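PDB 4UUL: L-lactate dehydrogenase from Trichomonas vaginalis, which probably catalyses NADH-dependent interconversion of pyruvate and L-lactate, in a family that also includes malate dehydrogenases. Local coordinates for residues 3-8 with 31-36; 79-84 with 118-123; 275-280 with 301-306; 269-274 with 285-290. The protein carries 1 engineered substitution. All coordinates share one frame; numbering follows the deposited sequence.

Contact 1: residues 3-8 with 31-36; sequences EAAHVL and GDRQVY
Arg33 carries its CG opposite the backbone N (chi1 -175°) and stays extended as far as NE, which lays its guanidinium group beside Glu3 and Ala5. Tyr36 makes the same choice at chi1 (-177°), and its ring meets that of His6 on one side of the sheet. Arg33 NE donates to Glu3 O at 2.8 Å, nearly along the C=O axis. Arg33 NH2 reaches the same Glu3 O at 3.0 Å, from above the carbonyl plane. The grip is side-on, and the oxygen lies close to the guanidinium plane. Ala5 CB covers one face of that group, 3.7 Å from Arg33 CZ. The His6 and Tyr36 ring planes are 20° apart, but displaced so that little of one overlaps the other. Tyr36 CB fills the place over the imidazole, 3.7 Å from the centroid of the His6 ring, in a CH-pi contact. ND1 of His6 is hydrogen-bonded to His38 NE2. The backbones pair in parallel: Ala5 N to Gln34 O (2.9 Å), Tyr36 N to Ala5 O (2.8 Å) and Val7 N to Tyr36 O (2.9 Å). Strand 5-10, helix 15-25 and strand 35-40 form the first beta-alpha-beta unit of the Rossmann-type NAD-binding domain. Two bonds from a cationic group probably polarise the Glu3 carbonyl, and they fix the rotation of the guanidinium against Glu3, just ahead of strand 5-10.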
loop_
_atom_site.group_PDB
_atom_site.type_symbol
_atom_site.label_atom_id
_atom_site.label_comp_id
_atom_site.label_asym_id
_atom_site.label_seq_id
_atom_site.Cartn_x
_atom_site.Cartn_y
_atom_site.Cartn_z
ATOM N N GLU B 3 -7.952 -17.135 -16.487
ATOM C CA GLU B 3 -7.302 -17.818 -15.390
ATOM C C GLU B 3 -6.512 -16.745 -14.651
ATOM O O GLU B 3 -6.083 -15.755 -15.236
ATOM C CB GLU B 3 -6.346 -18.910 -15.881
ATOM C CG GLU B 3 -7.041 -20.183 -16.406
ATOM C CD GLU B 3 -6.053 -21.285 -16.792
ATOM O OE1 GLU B 3 -5.673 -22.086 -15.906
ATOM O OE2 GLU B 3 -5.655 -21.358 -17.980
ATOM N N ALA B 4 -6.362 -16.921 -13.357
ATOM C CA ALA B 4 -5.659 -15.953 -12.553
ATOM C C ALA B 4 -4.200 -15.875 -13.007
ATOM O O ALA B 4 -3.595 -16.868 -13.389
ATOM C CB ALA B 4 -5.681 -16.314 -11.123
ATOM N N ALA B 5 -3.638 -14.686 -12.899
ATOM C CA ALA B 5 -2.229 -14.487 -13.145
ATOM C C ALA B 5 -1.452 -14.860 -11.897
ATOM O O ALA B 5 -1.800 -14.467 -10.798
ATOM C CB ALA B 5 -1.993 -13.013 -13.485
ATOM N N HIS B 6 -0.365 -15.609 -12.081
ATOM C CA HIS B 6 0.455 -16.057 -10.984
ATOM C C HIS B 6 1.658 -15.160 -10.806
ATOM O O HIS B 6 2.491 -15.016 -11.707
ATOM C CB HIS B 6 0.846 -17.527 -11.186
ATOM C CG HIS B 6 -0.271 -18.460 -10.871
ATOM N ND1 HIS B 6 -0.222 -19.388 -9.856
ATOM C CD2 HIS B 6 -1.495 -18.596 -11.446
ATOM C CE1 HIS B 6 -1.387 -20.032 -9.791
ATOM N NE2 HIS B 6 -2.163 -19.578 -10.758
ATOM N N VAL B 7 1.782 -14.556 -9.628
ATOM C CA VAL B 7 2.774 -13.532 -9.348
ATOM C C VAL B 7 3.631 -13.951 -8.185
ATOM O O VAL B 7 3.134 -14.183 -7.099
ATOM C CB VAL B 7 2.045 -12.201 -8.971
ATOM C CG1 VAL B 7 3.070 -11.134 -8.631
ATOM C CG2 VAL B 7 1.087 -11.766 -10.069
ATOM N N LEU B 8 4.940 -13.997 -8.415
ATOM C CA LEU B 8 5.904 -14.314 -7.363
ATOM C C LEU B 8 6.458 -13.024 -6.746
ATOM O O LEU B 8 6.829 -12.087 -7.446
ATOM C CB LEU B 8 7.070 -15.112 -7.938
ATOM C CG LEU B 8 8.286 -15.294 -7.039
ATOM C CD1 LEU B 8 7.967 -16.069 -5.751
ATOM C CD2 LEU B 8 9.408 -15.960 -7.785
ATOM N N GLY B 31 -5.585 -5.338 -13.185
ATOM C CA GLY B 31 -6.898 -4.850 -13.561
ATOM C C GLY B 31 -8.023 -5.777 -13.127
ATOM O O GLY B 31 -8.054 -6.190 -11.973
ATOM N N ASP B 32 -8.938 -6.091 -14.027
ATOM C CA ASP B 32 -10.041 -6.961 -13.669
ATOM C C ASP B 32 -9.649 -8.426 -13.460
ATOM O O ASP B 32 -10.441 -9.211 -12.963
ATOM C CB ASP B 32 -11.141 -6.902 -14.741
ATOM C CG ASP B 32 -11.845 -5.567 -14.791
ATOM O OD1 ASP B 32 -11.674 -4.747 -13.880
ATOM O OD2 ASP B 32 -12.572 -5.340 -15.756
ATOM N N ARG B 33 -8.452 -8.804 -13.882
ATOM C CA ARG B 33 -8.029 -10.188 -13.801
ATOM C C ARG B 33 -7.629 -10.555 -12.370
ATOM O O ARG B 33 -7.013 -9.749 -11.677
ATOM C CB ARG B 33 -6.852 -10.391 -14.740
ATOM C CG ARG B 33 -6.402 -11.827 -14.841
ATOM C CD ARG B 33 -5.341 -11.981 -15.918
ATOM N NE ARG B 33 -4.896 -13.370 -15.995
ATOM C CZ ARG B 33 -3.810 -13.770 -16.630
ATOM N NH1 ARG B 33 -3.057 -12.877 -17.248
ATOM N NH2 ARG B 33 -3.478 -15.052 -16.610
ATOM N N GLN B 34 -7.966 -11.758 -11.920
ATOM C CA GLN B 34 -7.511 -12.180 -10.606
ATOM C C GLN B 34 -6.024 -12.499 -10.568
ATOM O O GLN B 34 -5.420 -12.796 -11.623
ATOM C CB GLN B 34 -8.279 -13.380 -10.128
ATOM C CG GLN B 34 -9.737 -13.102 -9.806
ATOM C CD GLN B 34 -10.314 -14.211 -9.002
ATOM O OE1 GLN B 34 -10.323 -15.371 -9.439
ATOM N NE2 GLN B 34 -10.798 -13.880 -7.813
ATOM N N VAL B 35 -5.473 -12.469 -9.354
ATOM C CA VAL B 35 -4.088 -12.792 -9.125
ATOM C C VAL B 35 -3.987 -13.905 -8.091
ATOM O O VAL B 35 -4.825 -14.034 -7.197
ATOM C CB VAL B 35 -3.284 -11.559 -8.676
ATOM C CG1 VAL B 35 -3.253 -10.540 -9.778
ATOM C CG2 VAL B 35 -3.811 -10.997 -7.358
ATOM N N TYR B 36 -2.956 -14.723 -8.263
ATOM C CA TYR B 36 -2.610 -15.778 -7.332
ATOM C C TYR B 36 -1.155 -15.513 -6.902
ATOM O O TYR B 36 -0.269 -15.451 -7.763
ATOM C CB TYR B 36 -2.746 -17.186 -7.946
ATOM C CG TYR B 36 -2.457 -18.280 -6.959
ATOM C CD1 TYR B 36 -1.147 -18.603 -6.624
ATOM C CD2 TYR B 36 -3.475 -19.043 -6.413
ATOM C CE1 TYR B 36 -0.852 -19.629 -5.758
ATOM C CE2 TYR B 36 -3.193 -20.085 -5.542
ATOM C CZ TYR B 36 -1.873 -20.355 -5.201
ATOM O OH TYR B 36 -1.594 -21.378 -4.328
#

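Contact 2: residues 79-84 with 118-123; sequences DIDCAF and WAKPSV
Lys120 runs extended beyond CG and crosses the backbone of 79-81 to reach Asp81. On the way Lys120 CE passes 3.4 Å from Asp79 O. Asp81 turns CG opposite its carbonyl carbon (chi1 -66°), and this swings the carboxylate back to the lysine. Lys120 NZ meets Asp81 OD1 at 2.8 Å on its syn side, 18° out of the carboxylate plane, in a salt bridge. One water joins Lys120 NZ to Asp81 OD2, and a second joins Asp81 OD1 to Ser122 OG. OD2 also accepts from His6 N, so both carboxylate oxygens are engaged. Ile80 holds CG1 between its backbone N and carbonyl carbon (chi1 62°). In that position Ile80 CG1 packs on Ala119 CB at 3.6 Å and on Val123 CG2 at 3.9 Å. The backbones add Asp79 N to Trp118 O at 2.8 Å and the longer Lys120 N to Ile80 O at 3.2 Å. A type I turn from Lys120 to Val123 follows. Strand 82-85, helix 97-118 and parallel strand 124-127 form a beta-alpha-beta crossover of the Rossmann-type NAD-binding domain; the contact lies where that helix ends. Trp118 packs on helix 73-77, while strand 5-10 borders strand 82-85 on its other side.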
loop_
_atom_site.group_PDB
_atom_site.type_symbol
_atom_site.label_atom_id
_atom_site.label_comp_id
_atom_site.label_asym_id
_atom_site.label_seq_id
_atom_site.Cartn_x
_atom_site.Cartn_y
_atom_site.Cartn_z
ATOM N N ASP B 79 4.961 -22.199 -12.704
ATOM C CA ASP B 79 3.997 -21.653 -13.650
ATOM C C ASP B 79 3.683 -20.183 -13.384
ATOM O O ASP B 79 2.579 -19.712 -13.724
ATOM C CB ASP B 79 2.723 -22.506 -13.710
ATOM C CG ASP B 79 2.989 -23.938 -14.178
ATOM O OD1 ASP B 79 3.927 -24.147 -14.962
ATOM O OD2 ASP B 79 2.254 -24.846 -13.777
ATOM N N ILE B 80 4.653 -19.430 -12.884
ATOM C CA ILE B 80 4.437 -18.006 -12.681
ATOM C C ILE B 80 4.416 -17.216 -13.984
ATOM O O ILE B 80 5.137 -17.547 -14.925
ATOM C CB ILE B 80 5.397 -17.402 -11.639
ATOM C CG1 ILE B 80 6.861 -17.531 -12.089
ATOM C CG2 ILE B 80 5.137 -18.047 -10.274
ATOM C CD1 ILE B 80 7.788 -16.697 -11.261
ATOM N N ASP B 81 3.627 -16.138 -14.001
ATOM C CA ASP B 81 3.532 -15.170 -15.098
ATOM C C ASP B 81 4.480 -13.963 -14.930
ATOM O O ASP B 81 4.946 -13.386 -15.889
ATOM C CB ASP B 81 2.107 -14.640 -15.189
ATOM C CG ASP B 81 1.132 -15.727 -15.603
ATOM O OD1 ASP B 81 1.148 -16.122 -16.780
ATOM O OD2 ASP B 81 0.374 -16.178 -14.748
ATOM N N CYS B 82 4.726 -13.579 -13.694
ATOM C CA CYS B 82 5.689 -12.510 -13.421
ATOM C C CYS B 82 6.314 -12.675 -12.020
ATOM O O CYS B 82 5.785 -13.429 -11.188
ATOM C CB CYS B 82 5.132 -11.097 -13.662
ATOM S SG CYS B 82 3.891 -10.585 -12.471
ATOM N N ALA B 83 7.439 -11.997 -11.791
ATOM C CA ALA B 83 8.140 -12.103 -10.560
ATOM C C ALA B 83 8.733 -10.781 -10.177
ATOM O O ALA B 83 9.313 -10.051 -10.986
ATOM C CB ALA B 83 9.292 -13.119 -10.691
ATOM N N PHE B 84 8.617 -10.481 -8.882
ATOM C CA PHE B 84 9.268 -9.345 -8.235
ATOM C C PHE B 84 10.389 -9.932 -7.370
ATOM O O PHE B 84 10.130 -10.490 -6.291
ATOM C CB PHE B 84 8.268 -8.579 -7.386
ATOM C CG PHE B 84 7.188 -7.899 -8.180
ATOM C CD1 PHE B 84 6.031 -8.574 -8.557
ATOM C CD2 PHE B 84 7.329 -6.570 -8.543
ATOM C CE1 PHE B 84 5.051 -7.943 -9.266
ATOM C CE2 PHE B 84 6.295 -5.942 -9.263
ATOM C CZ PHE B 84 5.169 -6.645 -9.606
ATOM N N TRP B 118 10.957 -23.829 -13.796
ATOM C CA TRP B 118 9.575 -23.876 -13.356
ATOM C C TRP B 118 8.637 -22.776 -13.835
ATOM O O TRP B 118 7.411 -22.968 -13.861
ATOM C CB TRP B 118 9.579 -23.951 -11.838
ATOM C CG TRP B 118 10.123 -25.200 -11.315
ATOM C CD1 TRP B 118 9.764 -26.493 -11.670
ATOM C CD2 TRP B 118 11.099 -25.328 -10.290
ATOM N NE1 TRP B 118 10.479 -27.373 -10.939
ATOM C CE2 TRP B 118 11.306 -26.699 -10.084
ATOM C CE3 TRP B 118 11.823 -24.417 -9.527
ATOM C CZ2 TRP B 118 12.203 -27.184 -9.140
ATOM C CZ3 TRP B 118 12.707 -24.899 -8.579
ATOM C CH2 TRP B 118 12.894 -26.269 -8.401
ATOM N N ALA B 119 9.156 -21.593 -14.131
ATOM C CA ALA B 119 8.280 -20.485 -14.510
ATOM C C ALA B 119 7.725 -20.708 -15.920
ATOM O O ALA B 119 8.266 -21.465 -16.717
ATOM C CB ALA B 119 9.022 -19.151 -14.408
ATOM N N LYS B 120 6.645 -20.010 -16.264
ATOM C CA LYS B 120 6.208 -20.021 -17.669
ATOM C C LYS B 120 7.284 -19.409 -18.565
ATOM O O LYS B 120 8.015 -18.515 -18.143
ATOM C CB LYS B 120 4.931 -19.218 -17.849
ATOM C CG LYS B 120 3.721 -19.789 -17.141
ATOM C CD LYS B 120 2.474 -19.046 -17.613
ATOM C CE LYS B 120 1.216 -19.423 -16.864
ATOM N NZ LYS B 120 0.093 -18.675 -17.452
ATOM N N PRO B 121 7.340 -19.854 -19.830
ATOM C CA PRO B 121 8.337 -19.266 -20.733
ATOM C C PRO B 121 8.107 -17.786 -20.982
ATOM O O PRO B 121 8.998 -17.107 -21.465
ATOM C CB PRO B 121 8.160 -20.067 -22.040
ATOM C CG PRO B 121 7.518 -21.301 -21.659
ATOM C CD PRO B 121 6.707 -21.040 -20.436
ATOM N N SER B 122 6.898 -17.315 -20.687
ATOM C CA SER B 122 6.508 -15.925 -20.868
ATOM C C SER B 122 6.751 -15.063 -19.647
ATOM O O SER B 122 6.431 -13.875 -19.637
ATOM C CB SER B 122 5.047 -15.846 -21.259
ATOM O OG SER B 122 4.272 -16.620 -20.358
ATOM N N VAL B 123 7.338 -15.640 -18.611
ATOM C CA VAL B 123 7.486 -14.913 -17.346
ATOM C C VAL B 123 8.197 -13.566 -17.521
ATOM O O VAL B 123 9.207 -13.475 -18.218
ATOM C CB VAL B 123 8.230 -15.789 -16.264
ATOM C CG1 VAL B 123 9.670 -16.095 -16.694
ATOM C CG2 VAL B 123 8.184 -15.199 -14.853
HETATM O O HOH W 1 3.573 -12.641 -18.193
HETATM O O HOH W 2 2.727 -15.246 -18.737
HETATM O O HOH W 3 -1.480 -18.125 -15.040
#

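Contact 3: residues 275-280 with 301-306; sequences NPYGIK and EGFKVN
At the edge of the Tyr277 ring, near its plane, lies Phe303 O, 3.5 Å from Tyr277 CE1. One face carries Pro276 CG of the preceding residue, away from the ring centre. Val305 CG2 approaches the ring obliquely and comes within 3.8 Å of Tyr277 CD1. Trp183 meets the phenol edge-to-face. Phe303 N donates to Tyr277 OH at 3.0 Å, and the hydroxyl is also hydrogen-bonded to Val300 O, so two partners fix it. Phe303 CB sits 3.4 Å from Tyr277 OH, but the phenyl ring leads away to Pro288 and Ile181. Two loops of the alpha/beta C-terminal domain meet here. One joins strands 265-270 and 284-291; the other leads from strand 297-299 into helix 307-337, where Asn306 is the N-cap. In the first loop Asn275 OD1 accepts from Tyr277 N at 3.0 Å, an Asx turn. It also accepts from Ile279 N, at 3.3 Å. The same amide donates through Asn275 ND2 to Ile279 O at 2.9 Å. Arg310 of helix 307-337 hydrogen-bonds to Tyr277 O. On the exposed side Glu301 bends at chi2 (-111°) and brings OE2 to 3.6 Å from Pro276 CG.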
loop_
_atom_site.group_PDB
_atom_site.type_symbol
_atom_site.label_atom_id
_atom_site.label_comp_id
_atom_site.label_asym_id
_atom_site.label_seq_id
_atom_site.Cartn_x
_atom_site.Cartn_y
_atom_site.Cartn_z
ATOM N N ASN B 275 20.886 -0.802 -30.305
ATOM C CA ASN B 275 20.502 0.417 -29.598
ATOM C C ASN B 275 21.159 1.665 -30.153
ATOM O O ASN B 275 22.280 1.620 -30.648
ATOM C CB ASN B 275 20.718 0.292 -28.081
ATOM C CG ASN B 275 22.174 0.445 -27.676
ATOM O OD1 ASN B 275 22.691 1.550 -27.495
ATOM N ND2 ASN B 275 22.838 -0.660 -27.531
ATOM N N PRO B 276 20.473 2.809 -30.071
ATOM C CA PRO B 276 21.065 3.953 -30.779
ATOM C C PRO B 276 21.979 4.804 -29.903
ATOM O O PRO B 276 22.372 5.895 -30.346
ATOM C CB PRO B 276 19.846 4.743 -31.241
ATOM C CG PRO B 276 18.845 4.476 -30.158
ATOM C CD PRO B 276 19.066 3.037 -29.731
ATOM N N TYR B 277 22.362 4.307 -28.715
ATOM C CA TYR B 277 23.122 5.144 -27.768
ATOM C C TYR B 277 24.550 4.666 -27.519
ATOM O O TYR B 277 25.236 5.140 -26.614
ATOM C CB TYR B 277 22.328 5.316 -26.482
ATOM C CG TYR B 277 21.007 6.002 -26.766
ATOM C CD1 TYR B 277 20.958 7.280 -27.324
ATOM C CD2 TYR B 277 19.808 5.369 -26.492
ATOM C CE1 TYR B 277 19.750 7.877 -27.668
ATOM C CE2 TYR B 277 18.592 5.975 -26.781
ATOM C CZ TYR B 277 18.562 7.238 -27.352
ATOM O OH TYR B 277 17.381 7.873 -27.695
ATOM N N GLY B 278 25.018 3.731 -28.354
ATOM C CA GLY B 278 26.410 3.343 -28.305
ATOM C C GLY B 278 26.776 2.475 -27.112
ATOM O O GLY B 278 27.936 2.503 -26.656
ATOM N N ILE B 279 25.824 1.690 -26.620
ATOM C CA ILE B 279 26.101 0.815 -25.485
ATOM C C ILE B 279 26.319 -0.612 -26.005
ATOM O O ILE B 279 25.581 -1.108 -26.839
ATOM C CB ILE B 279 24.917 0.826 -24.491
ATOM C CG1 ILE B 279 24.507 2.259 -24.164
ATOM C CG2 ILE B 279 25.286 0.055 -23.232
ATOM C CD1 ILE B 279 25.576 3.147 -23.644
ATOM N N LYS B 280 27.351 -1.238 -25.497
ATOM C CA LYS B 280 27.715 -2.591 -25.907
ATOM C C LYS B 280 26.782 -3.653 -25.310
ATOM O O LYS B 280 26.469 -3.600 -24.113
ATOM C CB LYS B 280 29.124 -2.857 -25.447
ATOM C CG LYS B 280 29.683 -4.148 -25.978
ATOM C CD LYS B 280 31.058 -4.474 -25.428
ATOM C CE LYS B 280 31.662 -5.677 -26.121
ATOM N NZ LYS B 280 32.126 -5.353 -27.481
ATOM N N GLU B 301 13.973 6.203 -29.153
ATOM C CA GLU B 301 14.943 6.811 -30.057
ATOM C C GLU B 301 14.872 8.328 -30.001
ATOM O O GLU B 301 13.853 8.859 -29.616
ATOM C CB GLU B 301 14.668 6.367 -31.500
ATOM C CG GLU B 301 14.632 4.868 -31.687
ATOM C CD GLU B 301 15.778 4.296 -32.483
ATOM O OE1 GLU B 301 16.280 4.949 -33.411
ATOM O OE2 GLU B 301 16.147 3.144 -32.222
ATOM N N GLY B 302 15.933 9.020 -30.400
ATOM C CA GLY B 302 15.833 10.439 -30.656
ATOM C C GLY B 302 16.422 11.326 -29.591
ATOM O O GLY B 302 16.523 12.521 -29.765
ATOM N N PHE B 303 16.831 10.760 -28.472
ATOM C CA PHE B 303 17.528 11.553 -27.475
ATOM C C PHE B 303 18.940 11.879 -27.961
ATOM O O PHE B 303 19.515 11.192 -28.814
ATOM C CB PHE B 303 17.513 10.858 -26.109
ATOM C CG PHE B 303 16.110 10.824 -25.483
ATOM C CD1 PHE B 303 15.462 12.026 -25.204
ATOM C CD2 PHE B 303 15.473 9.628 -25.217
ATOM C CE1 PHE B 303 14.174 12.027 -24.677
ATOM C CE2 PHE B 303 14.203 9.617 -24.664
ATOM C CZ PHE B 303 13.552 10.806 -24.396
ATOM N N LYS B 304 19.501 12.950 -27.419
ATOM C CA LYS B 304 20.792 13.457 -27.879
ATOM C C LYS B 304 21.855 13.134 -26.870
ATOM O O LYS B 304 21.621 13.186 -25.654
ATOM C CB LYS B 304 20.721 14.957 -28.039
ATOM C CG LYS B 304 19.802 15.382 -29.182
ATOM C CD LYS B 304 20.012 16.835 -29.587
ATOM C CE LYS B 304 19.581 17.799 -28.485
ATOM N NZ LYS B 304 19.460 19.195 -29.011
ATOM N N VAL B 305 23.025 12.785 -27.366
ATOM C CA VAL B 305 24.129 12.460 -26.498
ATOM C C VAL B 305 25.236 13.517 -26.655
ATOM O O VAL B 305 26.042 13.463 -27.572
ATOM C CB VAL B 305 24.680 11.056 -26.774
ATOM C CG1 VAL B 305 25.785 10.719 -25.766
ATOM C CG2 VAL B 305 23.572 9.994 -26.700
ATOM N N ASN B 306 25.265 14.477 -25.727
ATOM C CA ASN B 306 26.288 15.506 -25.721
ATOM C C ASN B 306 27.559 14.932 -25.106
ATOM O O ASN B 306 27.605 13.771 -24.712
ATOM C CB ASN B 306 25.842 16.847 -25.093
ATOM C CG ASN B 306 25.577 16.769 -23.613
ATOM O OD1 ASN B 306 25.896 15.787 -22.925
ATOM N ND2 ASN B 306 24.945 17.808 -23.098
#

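Contact 4: residues 269-274 with 285-290; sequences IPVPEG and FSFPCN
Ile269 and Phe287 cross at about a right angle, with Ile269 CG1 3.8 Å from Phe287 CD2. Chi1 of 53° puts CG1 of the isoleucine between its backbone N and carbonyl carbon, and the chain then runs on extended. Its tip, Ile269 CD1, reaches Cys289 SG at 4.1 Å. Val271 also stands at about a right angle to Phe287. Its CG2 comes to the edge of that ring, near the plane, 4.1 Å from Phe287 CE2. The same methyl packs more tightly on Phe285, with Val271 CG2 3.5 Å from Phe285 CB. Pro272 arrives from the direction opposite to Phe287 and sets CD 3.9 Å from Phe287 CE2. Phe285 CD1 covers part of one ring face of Phe287, while the rest of Phe285 leads away to helix 307-337. The backbones form one antiparallel hydrogen-bonded pair. Ile269 N donates to Phe285 O at 3.0 Å and Phe285 N to Ile269 O at 2.9 Å. Strand 265-270 ends here and turns off into the loop, whereas strand 284-291 continues as the middle strand of a three-stranded sheet of the alpha/beta C-terminal domain. Across the contact the side chains meet through carbon and the Cys289 sulfur, by packing. Its two backbone bonds give the buried N and O atoms of Ile269 and Phe285 their partners.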
loop_
_atom_site.group_PDB
_atom_site.type_symbol
_atom_site.label_atom_id
_atom_site.label_comp_id
_atom_site.label_asym_id
_atom_site.label_seq_id
_atom_site.Cartn_x
_atom_site.Cartn_y
_atom_site.Cartn_z
ATOM N N ILE B 269 17.450 -2.977 -18.847
ATOM C CA ILE B 269 17.163 -4.085 -19.756
ATOM C C ILE B 269 18.465 -4.647 -20.268
ATOM O O ILE B 269 19.463 -3.939 -20.364
ATOM C CB ILE B 269 16.237 -3.697 -20.924
ATOM C CG1 ILE B 269 16.796 -2.477 -21.661
ATOM C CG2 ILE B 269 14.836 -3.433 -20.443
ATOM C CD1 ILE B 269 16.141 -2.241 -23.018
ATOM N N PRO B 270 18.458 -5.943 -20.599
ATOM C CA PRO B 270 19.590 -6.470 -21.376
ATOM C C PRO B 270 19.827 -5.557 -22.563
ATOM O O PRO B 270 18.902 -5.239 -23.293
ATOM C CB PRO B 270 19.063 -7.846 -21.838
ATOM C CG PRO B 270 18.083 -8.224 -20.752
ATOM C CD PRO B 270 17.377 -6.917 -20.462
ATOM N N VAL B 271 21.065 -5.152 -22.781
ATOM C CA VAL B 271 21.319 -4.155 -23.810
ATOM C C VAL B 271 20.934 -4.696 -25.167
ATOM O O VAL B 271 21.452 -5.725 -25.568
ATOM C CB VAL B 271 22.819 -3.735 -23.833
ATOM C CG1 VAL B 271 23.151 -2.928 -25.049
ATOM C CG2 VAL B 271 23.190 -2.972 -22.558
ATOM N N PRO B 272 20.062 -3.990 -25.922
ATOM C CA PRO B 272 19.732 -4.442 -27.281
ATOM C C PRO B 272 20.884 -4.195 -28.244
ATOM O O PRO B 272 21.457 -3.144 -28.264
ATOM C CB PRO B 272 18.515 -3.577 -27.698
ATOM C CG PRO B 272 17.993 -2.973 -26.437
ATOM C CD PRO B 272 19.208 -2.866 -25.509
ATOM N N GLU B 273 21.198 -5.168 -29.076
ATOM C CA GLU B 273 22.242 -5.002 -30.081
ATOM C C GLU B 273 21.998 -3.775 -30.942
ATOM O O GLU B 273 22.948 -3.052 -31.310
ATOM C CB GLU B 273 22.380 -6.245 -30.969
ATOM C CG GLU B 273 23.603 -6.189 -31.937
ATOM C CD GLU B 273 23.816 -7.491 -32.691
ATOM O OE1 GLU B 273 23.220 -8.516 -32.293
ATOM O OE2 GLU B 273 24.585 -7.487 -33.683
ATOM N N GLY B 274 20.764 -3.512 -31.309
ATOM C CA GLY B 274 20.618 -2.347 -32.205
ATOM C C GLY B 274 20.568 -0.949 -31.594
ATOM O O GLY B 274 20.231 -0.004 -32.289
ATOM N N PHE B 285 21.263 -2.583 -18.526
ATOM C CA PHE B 285 21.606 -1.160 -18.534
ATOM C C PHE B 285 20.295 -0.373 -18.548
ATOM O O PHE B 285 19.394 -0.716 -19.315
ATOM C CB PHE B 285 22.416 -0.928 -19.819
ATOM C CG PHE B 285 23.108 0.423 -19.931
ATOM C CD1 PHE B 285 22.420 1.580 -20.333
ATOM C CD2 PHE B 285 24.472 0.516 -19.711
ATOM C CE1 PHE B 285 23.072 2.775 -20.455
ATOM C CE2 PHE B 285 25.113 1.731 -19.842
ATOM C CZ PHE B 285 24.444 2.851 -20.201
ATOM N N SER B 286 20.178 0.648 -17.685
ATOM C CA SER B 286 18.969 1.440 -17.696
ATOM C C SER B 286 18.941 2.383 -18.897
ATOM O O SER B 286 19.913 3.110 -19.168
ATOM C CB SER B 286 18.839 2.238 -16.391
ATOM O OG SER B 286 17.600 2.928 -16.392
ATOM N N PHE B 287 17.865 2.280 -19.663
ATOM C CA PHE B 287 17.609 3.115 -20.850
ATOM C C PHE B 287 16.273 3.826 -20.701
ATOM O O PHE B 287 15.391 3.328 -19.978
ATOM C CB PHE B 287 17.451 2.251 -22.100
ATOM C CG PHE B 287 18.743 1.667 -22.671
ATOM C CD1 PHE B 287 19.536 2.396 -23.509
ATOM C CD2 PHE B 287 19.135 0.385 -22.364
ATOM C CE1 PHE B 287 20.681 1.884 -24.068
ATOM C CE2 PHE B 287 20.287 -0.162 -22.934
ATOM C CZ PHE B 287 21.032 0.580 -23.800
ATOM N N PRO B 288 16.095 4.924 -21.445
ATOM C CA PRO B 288 14.730 5.459 -21.599
ATOM C C PRO B 288 13.911 4.515 -22.470
ATOM O O PRO B 288 14.318 4.201 -23.614
ATOM C CB PRO B 288 14.952 6.796 -22.272
ATOM C CG PRO B 288 16.206 6.576 -23.108
ATOM C CD PRO B 288 17.086 5.584 -22.306
ATOM N N CYS B 289 12.796 4.026 -21.937
ATOM C CA CYS B 289 11.997 3.023 -22.609
ATOM C C CYS B 289 10.536 3.403 -22.746
ATOM O O CYS B 289 9.991 4.188 -21.943
ATOM C CB CYS B 289 12.067 1.676 -21.865
ATOM S SG CYS B 289 13.711 0.905 -21.853
ATOM N N ASN B 290 9.907 2.814 -23.745
ATOM C CA ASN B 290 8.470 2.696 -23.743
ATOM C C ASN B 290 8.089 1.225 -23.930
ATOM O O ASN B 290 8.982 0.375 -24.088
ATOM C CB ASN B 290 7.807 3.669 -24.729
ATOM C CG ASN B 290 8.277 3.546 -26.114
ATOM O OD1 ASN B 290 8.573 2.465 -26.629
ATOM N ND2 ASN B 290 8.272 4.703 -26.801
#

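Contacts 1 and 2 lie in the NAD-binding domain, with centres 12 Å apart. They share the parallel sheet, where strands 5-10 and 82-85 are neighbours, and a probable hydrogen bond joins Asp81 N and His6 O, 2.8 Å apart. Contacts 3 and 4 belong to the C-terminal domain, with centres 10 Å apart. Their segments alternate along the chain, and Ile279 and Phe303 of contact 3 pack on Phe285 and Pro288 of contact 4, respectively. Contact 1 closes before contact 2 opens, and both precede the other two. Contacts 2 and 4 have centres 21 Å apart and do not touch. Each pair thus lies within one domain, and none of the four joins the two domains.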